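Local coordinates for 11S globulin seed storage protein (Amaranthus hypochondriacus, PDB 3QAC) that probably serves as a nutrient reservoir of the seed, a storage globulin of the 11S family built from two cupin domains, at residues A334-H339 / I386-F391; A297-P302 / T447-S452; L19-P24 / F368-S373. All coordinates share one frame; numbering follows the deposited sequence.

Contact 1 (A334-H339 / I386-F391); sequences AMMAPH and IVKQAF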
loop_
_atom_site.group_PDB
_atom_site.type_symbol
_atom_site.label_atom_id
_atom_site.label_comp_id
_atom_site.label_asym_id
_atom_site.label_seq_id
_atom_site.Cartn_x
_atom_site.Cartn_y
_atom_site.Cartn_z
ATOM N N ALA A 334 12.642 36.053 9.155
ATOM C CA ALA A 334 13.390 34.957 8.574
ATOM C C ALA A 334 12.483 34.192 7.635
ATOM O O ALA A 334 11.251 34.282 7.717
ATOM C CB ALA A 334 13.929 34.042 9.651
ATOM N N MET A 335 13.098 33.450 6.727
ATOM C CA MET A 335 12.334 32.655 5.785
ATOM C C MET A 335 12.913 31.260 5.623
ATOM O O MET A 335 14.097 31.018 5.869
ATOM C CB MET A 335 12.237 33.349 4.418
ATOM C CG MET A 335 13.270 32.879 3.416
ATOM S SD MET A 335 12.980 33.535 1.753
ATOM C CE MET A 335 12.642 35.251 2.145
ATOM N N MET A 336 12.042 30.339 5.240
ATOM C CA MET A 336 12.470 29.034 4.781
ATOM C C MET A 336 12.454 29.108 3.263
ATOM O O MET A 336 11.427 29.414 2.670
ATOM C CB MET A 336 11.516 27.958 5.287
ATOM C CG MET A 336 11.943 26.559 4.901
ATOM S SD MET A 336 11.073 25.327 5.871
ATOM C CE MET A 336 11.896 23.831 5.348
ATOM N N ALA A 337 13.601 28.872 2.643
ATOM C CA ALA A 337 13.707 28.975 1.201
ATOM C C ALA A 337 12.620 28.182 0.497
ATOM O O ALA A 337 12.122 27.189 1.024
ATOM C CB ALA A 337 15.061 28.512 0.728
ATOM N N PRO A 338 12.259 28.618 -0.711
ATOM C CA PRO A 338 11.301 27.829 -1.480
ATOM C C PRO A 338 11.803 26.393 -1.522
ATOM O O PRO A 338 12.970 26.163 -1.808
ATOM C CB PRO A 338 11.373 28.456 -2.873
ATOM C CG PRO A 338 11.838 29.854 -2.641
ATOM C CD PRO A 338 12.796 29.750 -1.483
ATOM N N HIS A 339 10.933 25.450 -1.209
ATOM C CA HIS A 339 11.301 24.052 -1.218
ATOM C C HIS A 339 10.072 23.253 -1.568
ATOM O O HIS A 339 8.954 23.769 -1.559
ATOM C CB HIS A 339 11.781 23.615 0.161
ATOM C CG HIS A 339 10.775 23.866 1.235
ATOM N ND1 HIS A 339 10.472 25.133 1.680
ATOM C CD2 HIS A 339 9.980 23.020 1.933
ATOM C CE1 HIS A 339 9.543 25.058 2.615
ATOM N NE2 HIS A 339 9.228 23.787 2.789
ATOM N N ILE A 386 6.870 25.466 -2.063
ATOM C CA ILE A 386 6.440 26.358 -1.009
ATOM C C ILE A 386 7.593 27.163 -0.389
ATOM O O ILE A 386 8.717 26.670 -0.285
ATOM C CB ILE A 386 5.629 25.609 0.069
ATOM C CG1 ILE A 386 5.440 26.483 1.299
ATOM C CG2 ILE A 386 6.303 24.282 0.453
ATOM C CD1 ILE A 386 4.594 25.860 2.348
ATOM N N VAL A 387 7.295 28.417 -0.038
ATOM C CA VAL A 387 8.190 29.303 0.708
ATOM C C VAL A 387 7.453 29.861 1.927
ATOM O O VAL A 387 6.244 30.083 1.904
ATOM C CB VAL A 387 8.736 30.459 -0.174
ATOM C CG1 VAL A 387 7.593 31.301 -0.750
ATOM C CG2 VAL A 387 9.733 31.319 0.608
ATOM N N LYS A 388 8.168 30.029 3.022
ATOM C CA LYS A 388 7.548 30.535 4.234
ATOM C C LYS A 388 8.328 31.755 4.681
ATOM O O LYS A 388 9.528 31.668 4.941
ATOM C CB LYS A 388 7.558 29.486 5.351
ATOM C CG LYS A 388 7.253 28.056 4.899
ATOM C CD LYS A 388 7.011 27.152 6.115
ATOM C CE LYS A 388 6.820 25.699 5.731
ATOM N NZ LYS A 388 8.121 25.059 5.426
ATOM N N GLN A 389 7.652 32.894 4.749
ATOM C CA GLN A 389 8.300 34.132 5.150
ATOM C C GLN A 389 7.707 34.625 6.458
ATOM O O GLN A 389 6.551 35.055 6.512
ATOM C CB GLN A 389 8.160 35.175 4.050
ATOM C CG GLN A 389 8.338 36.595 4.512
ATOM C CD GLN A 389 9.724 37.108 4.249
ATOM O OE1 GLN A 389 10.064 37.464 3.117
ATOM N NE2 GLN A 389 10.539 37.152 5.294
ATOM N N ALA A 390 8.495 34.530 7.525
ATOM C CA ALA A 390 8.061 34.999 8.836
ATOM C C ALA A 390 7.890 36.517 8.845
ATOM O O ALA A 390 8.583 37.247 8.127
ATOM C CB ALA A 390 9.062 34.574 9.904
ATOM N N PHE A 391 6.965 36.996 9.663
ATOM C CA PHE A 391 6.876 38.427 9.906
ATOM C C PHE A 391 7.545 38.764 11.235
ATOM O O PHE A 391 8.254 37.927 11.806
ATOM C CB PHE A 391 5.433 38.927 9.834
ATOM C CG PHE A 391 4.891 38.977 8.433
ATOM C CD1 PHE A 391 5.652 39.520 7.401
ATOM C CD2 PHE A 391 3.624 38.484 8.141
ATOM C CE1 PHE A 391 5.155 39.570 6.101
ATOM C CE2 PHE A 391 3.121 38.532 6.851
ATOM C CZ PHE A 391 3.886 39.075 5.827
HETATM O O HOH W 1 7.235 22.591 4.523
#
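The imidazole of His-339 is held between two apolar groups. CG2 of Ile-386 lies over one face in a CH-pi contact, 4.0 Å from the ring centroid, and CE of Met-336 covers the opposite face toward the rim. The edge is polar: ND1 donates to O of Ala-337 at 2.7 Å, nearly in the ring plane, and water 1 also lies in plane, 2.9 Å from NE2. That water accepts from NZ of Lys-388 at 2.8 Å, joining the lysine tip to the imidazole edge; the bend at the end of the lysine chain (chi4 78°) turns NZ that way.

These groups sit on an antiparallel strand pair with a beta bulge, in the barrel of the C-terminal cupin domain. Met-335 and Gln-389 form a non-hydrogen-bonded pair, and Met-336 with Lys-388 and His-339 with Ile-386 form hydrogen-bonded ones. Between the last two the register slips by one, since Ala-337 and Pro-338 together stand against Val-387. Past the bulge the pairing tightens again, with His-339 N to Ile-386 O and Ile-386 N to His-339 O both at 2.7 Å. With CG set between backbone N and carbonyl carbon (chi1 56°), the histidine ring lies back along its own chain, where it meets the Ala-337 carbonyl.

Trp-397 of strand 394-401 packs on Met-336 and Lys-388, while the face bearing Met-335 and Gln-389 receives Ser-223 and Leu-219 of a second subunit. On this face CE of Met-335 approaches OE1 of Gln-389. At the bulge itself the proline ring lies beside the valine, pointing the same way, with CG of Pro-338 4.0 Å from CB of Val-387.

Contact 2 (A297-P302 / T447-S452); sequences ADVYTP and TTLFRS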
loop_
_atom_site.group_PDB
_atom_site.type_symbol
_atom_site.label_atom_id
_atom_site.label_comp_id
_atom_site.label_asym_id
_atom_site.label_seq_id
_atom_site.Cartn_x
_atom_site.Cartn_y
_atom_site.Cartn_z
ATOM N N ALA A 297 17.394 19.685 16.763
ATOM C CA ALA A 297 17.281 20.374 15.486
ATOM C C ALA A 297 18.244 19.823 14.424
ATOM O O ALA A 297 19.416 19.575 14.706
ATOM C CB ALA A 297 17.495 21.872 15.677
ATOM N N ASP A 298 17.742 19.626 13.206
ATOM C CA ASP A 298 18.580 19.165 12.101
ATOM C C ASP A 298 19.137 20.379 11.406
ATOM O O ASP A 298 20.162 20.331 10.723
ATOM C CB ASP A 298 17.766 18.369 11.077
ATOM C CG ASP A 298 16.747 17.463 11.724
ATOM O OD1 ASP A 298 17.098 16.291 12.004
ATOM O OD2 ASP A 298 15.602 17.933 11.952
ATOM N N VAL A 299 18.420 21.476 11.568
ATOM C CA VAL A 299 18.808 22.710 10.945
ATOM C C VAL A 299 18.720 23.803 11.980
ATOM O O VAL A 299 17.719 23.928 12.683
ATOM C CB VAL A 299 17.886 23.046 9.757
ATOM C CG1 VAL A 299 18.329 24.329 9.088
ATOM C CG2 VAL A 299 17.866 21.895 8.749
ATOM N N TYR A 300 19.807 24.550 12.112
ATOM C CA TYR A 300 19.766 25.861 12.723
ATOM C C TYR A 300 20.501 26.833 11.808
ATOM O O TYR A 300 21.481 26.476 11.153
ATOM C CB TYR A 300 20.395 25.893 14.111
ATOM C CG TYR A 300 20.593 27.325 14.557
ATOM C CD1 TYR A 300 21.859 27.834 14.828
ATOM C CD2 TYR A 300 19.505 28.187 14.652
ATOM C CE1 TYR A 300 22.033 29.161 15.218
ATOM C CE2 TYR A 300 19.662 29.508 15.030
ATOM C CZ TYR A 300 20.925 29.993 15.316
ATOM O OH TYR A 300 21.060 31.314 15.692
ATOM N N THR A 301 20.007 28.059 11.745
ATOM C CA THR A 301 20.716 29.129 11.066
ATOM C C THR A 301 20.603 30.358 11.948
ATOM O O THR A 301 19.500 30.829 12.220
ATOM C CB THR A 301 20.159 29.402 9.639
ATOM O OG1 THR A 301 20.254 28.207 8.852
ATOM C CG2 THR A 301 20.957 30.503 8.951
ATOM N N PRO A 302 21.754 30.849 12.432
ATOM C CA PRO A 302 21.905 32.048 13.263
ATOM C C PRO A 302 20.887 33.136 12.944
ATOM O O PRO A 302 20.932 33.726 11.864
ATOM C CB PRO A 302 23.310 32.522 12.902
ATOM C CG PRO A 302 24.061 31.246 12.662
ATOM C CD PRO A 302 23.059 30.243 12.111
ATOM N N THR A 447 21.670 27.326 4.872
ATOM C CA THR A 447 20.999 26.068 4.591
ATOM C C THR A 447 19.532 26.164 4.996
ATOM O O THR A 447 19.222 26.214 6.185
ATOM C CB THR A 447 21.639 24.908 5.393
ATOM O OG1 THR A 447 22.895 24.557 4.811
ATOM C CG2 THR A 447 20.739 23.697 5.370
ATOM N N THR A 448 18.639 26.207 4.006
ATOM C CA THR A 448 17.201 25.996 4.229
ATOM C C THR A 448 16.491 27.144 4.931
ATOM O O THR A 448 15.424 27.569 4.494
ATOM C CB THR A 448 16.943 24.709 5.048
ATOM O OG1 THR A 448 17.371 23.569 4.298
ATOM C CG2 THR A 448 15.460 24.567 5.381
ATOM N N LEU A 449 17.064 27.604 6.043
ATOM C CA LEU A 449 16.539 28.742 6.793
ATOM C C LEU A 449 17.451 29.946 6.619
ATOM O O LEU A 449 18.664 29.841 6.800
ATOM C CB LEU A 449 16.429 28.392 8.266
ATOM C CG LEU A 449 15.466 27.248 8.556
ATOM C CD1 LEU A 449 15.397 26.988 10.041
ATOM C CD2 LEU A 449 14.094 27.584 8.009
ATOM N N PHE A 450 16.859 31.081 6.256
ATOM C CA PHE A 450 17.602 32.299 5.953
ATOM C C PHE A 450 17.132 33.441 6.821
ATOM O O PHE A 450 15.958 33.527 7.168
ATOM C CB PHE A 450 17.351 32.744 4.514
ATOM C CG PHE A 450 17.629 31.696 3.492
ATOM C CD1 PHE A 450 17.077 31.798 2.228
ATOM C CD2 PHE A 450 18.444 30.613 3.788
ATOM C CE1 PHE A 450 17.337 30.840 1.272
ATOM C CE2 PHE A 450 18.701 29.641 2.846
ATOM C CZ PHE A 450 18.152 29.749 1.584
ATOM N N ARG A 451 18.048 34.341 7.146
ATOM C CA ARG A 451 17.655 35.591 7.749
ATOM C C ARG A 451 17.288 36.543 6.622
ATOM O O ARG A 451 18.055 36.719 5.673
ATOM C CB ARG A 451 18.774 36.166 8.604
ATOM C CG ARG A 451 18.294 37.310 9.467
ATOM C CD ARG A 451 16.798 37.170 9.737
ATOM N NE ARG A 451 16.223 38.423 10.202
ATOM C CZ ARG A 451 16.256 38.832 11.468
ATOM N NH1 ARG A 451 16.835 38.077 12.397
ATOM N NH2 ARG A 451 15.710 39.995 11.803
ATOM N N SER A 452 16.099 37.128 6.717
ATOM C CA SER A 452 15.571 37.983 5.652
ATOM C C SER A 452 15.095 39.338 6.177
ATOM O O SER A 452 15.016 39.557 7.391
ATOM C CB SER A 452 14.431 37.278 4.900
ATOM O OG SER A 452 14.923 36.183 4.138
HETATM O O HOH W 2 22.610 27.742 7.494
#
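The hydroxyl of Thr-301 is the polar centre of this contact: OG1 lies 3.1 Å from the carbonyl O of Leu-449 and 2.8 Å from water 2. The water in turn accepts from N of Thr-447 at 2.8 Å. Because OG1 has one proton and more than one possible taker, its bond to the leucine carbonyl remains unsettled. Two beta sheets of the C-terminal cupin domain meet here, the edge strand 299-301 of one facing the short strand 449-450 of the other, so side chains and water do the joining. With OG1 beside the backbone N (chi1 -59°) and CG2 beside the carbonyl carbon, the threonine straddles the Leu-449 oxygen, which CG2 also approaches to 3.2 Å.

Before its strand the second segment makes a classic gamma turn centred on Thr-448, closed by N of Leu-449 donating to O of Thr-447 at 2.6 Å. CG1 of Val-299 rests 3.6 Å from O of Thr-447, the oxygen that closes the turn, and meets CD1 of Leu-449 at 4.1 Å, the two side chains crossing obliquely. Val-299 is itself part of a classic beta bulge, since it and Asp-298 both face Leu-307 on the adjoining strand.

Behind the turn, OG1 of Thr-448 bonds to OG of Ser-410. At the far end Arg-451 reaches back with NH1 to the carbonyl of Glu-303, while its NE donates in the guanidinium plane to a lone pair of Ser-452 O, at 3.3 Å and 154°.

Contact 3 (L19-P24 / F368-S373); sequences LTALEP and FDEELS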
loop_
_atom_site.group_PDB
_atom_site.type_symbol
_atom_site.label_atom_id
_atom_site.label_comp_id
_atom_site.label_asym_id
_atom_site.label_seq_id
_atom_site.Cartn_x
_atom_site.Cartn_y
_atom_site.Cartn_z
ATOM N N LEU A 19 -5.653 26.734 -2.485
ATOM C CA LEU A 19 -5.589 26.230 -1.129
ATOM C C LEU A 19 -6.040 27.353 -0.237
ATOM O O LEU A 19 -6.065 28.516 -0.635
ATOM C CB LEU A 19 -4.186 25.807 -0.743
ATOM C CG LEU A 19 -3.538 24.676 -1.531
ATOM C CD1 LEU A 19 -2.037 24.612 -1.201
ATOM C CD2 LEU A 19 -4.235 23.349 -1.265
ATOM N N THR A 20 -6.405 26.994 0.976
ATOM C CA THR A 20 -6.979 27.952 1.879
ATOM C C THR A 20 -6.338 27.785 3.243
ATOM O O THR A 20 -5.925 26.685 3.615
ATOM C CB THR A 20 -8.505 27.762 1.928
ATOM O OG1 THR A 20 -9.122 28.759 1.102
ATOM C CG2 THR A 20 -9.029 27.866 3.338
ATOM N N ALA A 21 -6.198 28.887 3.967
ATOM C CA ALA A 21 -5.857 28.804 5.370
ATOM C C ALA A 21 -7.089 28.213 6.034
ATOM O O ALA A 21 -8.150 28.826 6.040
ATOM C CB ALA A 21 -5.545 30.172 5.920
ATOM N N LEU A 22 -6.949 27.004 6.557
ATOM C CA LEU A 22 -8.072 26.267 7.118
ATOM C C LEU A 22 -8.149 26.324 8.634
ATOM O O LEU A 22 -7.151 26.209 9.350
ATOM C CB LEU A 22 -8.041 24.811 6.658
ATOM C CG LEU A 22 -8.174 24.628 5.148
ATOM C CD1 LEU A 22 -7.787 23.215 4.706
ATOM C CD2 LEU A 22 -9.612 25.005 4.676
ATOM N N GLU A 23 -9.371 26.495 9.115
ATOM C CA GLU A 23 -9.638 26.500 10.532
ATOM C C GLU A 23 -10.746 25.504 10.806
ATOM O O GLU A 23 -11.419 25.053 9.875
ATOM C CB GLU A 23 -10.018 27.900 10.980
ATOM C CG GLU A 23 -9.027 28.938 10.501
ATOM C CD GLU A 23 -9.385 30.329 10.981
ATOM O OE1 GLU A 23 -9.950 30.446 12.088
ATOM O OE2 GLU A 23 -9.104 31.301 10.255
ATOM N N PRO A 24 -10.890 25.103 12.076
ATOM C CA PRO A 24 -11.927 24.133 12.426
ATOM C C PRO A 24 -13.270 24.647 11.935
ATOM O O PRO A 24 -13.508 25.850 12.011
ATOM C CB PRO A 24 -11.908 24.125 13.961
ATOM C CG PRO A 24 -10.582 24.646 14.341
ATOM C CD PRO A 24 -10.165 25.596 13.252
ATOM N N PHE A 368 -1.772 29.539 -3.468
ATOM C CA PHE A 368 -1.831 30.038 -2.118
ATOM C C PHE A 368 -0.832 31.163 -1.974
ATOM O O PHE A 368 0.335 31.027 -2.347
ATOM C CB PHE A 368 -1.492 28.930 -1.120
ATOM C CG PHE A 368 -1.842 29.280 0.277
ATOM C CD1 PHE A 368 -0.865 29.645 1.179
ATOM C CD2 PHE A 368 -3.171 29.278 0.684
ATOM C CE1 PHE A 368 -1.201 29.979 2.476
ATOM C CE2 PHE A 368 -3.515 29.617 1.961
ATOM C CZ PHE A 368 -2.529 29.975 2.865
ATOM N N ASP A 369 -1.309 32.282 -1.451
ATOM C CA ASP A 369 -0.461 33.418 -1.145
ATOM C C ASP A 369 -1.191 34.244 -0.105
ATOM O O ASP A 369 -1.837 35.233 -0.421
ATOM C CB ASP A 369 -0.161 34.250 -2.393
ATOM C CG ASP A 369 0.901 35.330 -2.135
ATOM O OD1 ASP A 369 1.494 35.341 -1.026
ATOM O OD2 ASP A 369 1.139 36.166 -3.041
ATOM N N GLU A 370 -1.103 33.795 1.141
ATOM C CA GLU A 370 -1.859 34.368 2.236
ATOM C C GLU A 370 -0.954 34.279 3.450
ATOM O O GLU A 370 0.096 33.628 3.395
ATOM C CB GLU A 370 -3.116 33.525 2.480
ATOM C CG GLU A 370 -4.387 34.323 2.825
ATOM C CD GLU A 370 -5.378 33.521 3.676
ATOM O OE1 GLU A 370 -6.150 32.706 3.097
ATOM O OE2 GLU A 370 -5.374 33.708 4.925
ATOM N N GLU A 371 -1.370 34.908 4.546
ATOM C CA GLU A 371 -0.637 34.830 5.803
ATOM C C GLU A 371 -1.270 33.798 6.719
ATOM O O GLU A 371 -2.480 33.820 6.940
ATOM C CB GLU A 371 -0.655 36.174 6.522
ATOM C CG GLU A 371 0.075 37.288 5.805
ATOM C CD GLU A 371 -0.260 38.661 6.386
ATOM O OE1 GLU A 371 -0.776 38.715 7.532
ATOM O OE2 GLU A 371 -0.014 39.680 5.693
ATOM N N LEU A 372 -0.452 32.905 7.267
ATOM C CA LEU A 372 -0.947 31.940 8.240
ATOM C C LEU A 372 -0.627 32.450 9.617
ATOM O O LEU A 372 0.463 32.989 9.841
ATOM C CB LEU A 372 -0.232 30.607 8.086
ATOM C CG LEU A 372 -0.761 29.375 7.367
ATOM C CD1 LEU A 372 -0.082 28.164 8.043
ATOM C CD2 LEU A 372 -2.256 29.265 7.422
ATOM N N SER A 373 -1.550 32.259 10.548
ATOM C CA SER A 373 -1.290 32.595 11.951
ATOM C C SER A 373 -1.843 31.533 12.873
ATOM O O SER A 373 -2.348 30.501 12.415
ATOM C CB SER A 373 -1.873 33.965 12.314
ATOM O OG SER A 373 -3.174 34.130 11.772
#
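From Leu-19 the irregular segment 19-24 runs in broadly the same N-to-C sense as strand 368-373 but draws away from it, CA to CA spacing growing from 5.4 Å between Leu-19 and Phe-368 to 6.5 Å between Ala-21 and Leu-372. It joins the two cupin domains: the loop leading to strand 26-30 of the N-terminal domain lies along a strand of the C-terminal one.

The phenyl ring of Phe-368 meets the loop edge-on. Leu-19 O lies in the ring plane, 3.3 Å from CD2, and Ala-21 N approaches the next edge carbon, CE2, to 3.4 Å. The ring reaches forward because its CG stands anti to the backbone N (chi1 -166°), beside the carbonyl carbon; this also brings one face under the backbone N of Glu-370. CB of Leu-19 adds an apolar touch at 3.9 Å to CD2 of Phe-368. The methyl of Ala-21 fills the angle beyond the ring: its CB touches CD2 of Leu-372 at 3.7 Å, comes within 4.3 Å of CZ of Phe-368, and is met from another side by OE2 of Glu-370. With a serine in place of Phe-368, a gap would probably open beside the Leu-19 carbonyl, where the ring edge had been, and the Ala-21 methyl would lose the ring it leans on, keeping Leu-372 and Glu-370 as neighbours on this strand.

Nearby backbone bonds, Leu-19 with Val-367 and Leu-22 with Leu-377, tie the loop down on either side of this patch. Strand residues turned the other way pair with arginines, Asp-369 with Arg-356 and Glu-371 with Arg-354. Between the two segments themselves the chemistry is one of dispersion and aromatic C-H edges facing backbone atoms, which implies that shape complementarity, more than polar bonding, sets the fit here.

In the fold
The three contacts show how one cupin barrel gathers distant parts of its chain. The segments follow in the order 19-24, 297-302, 334-339, 368-373, 386-391 and 447-452, so contact 1 falls between the two halves of contact 2, whereas contact 3 interleaves with both. One sheet of the C-terminal domain is common to all, through strands 335-341, 385-391, 366-373 and 449-450. Contacts 1 and 2 have centres about 11 Å apart and adjoin; the centre of contact 3 lies about 15 Å from that of contact 1, which it touches where Phe-391 packs on Glu-371, and about 24 Å from that of contact 2, which it does not touch. Contacts 1 and 2 also border a second subunit; contact 3 joins domains within one.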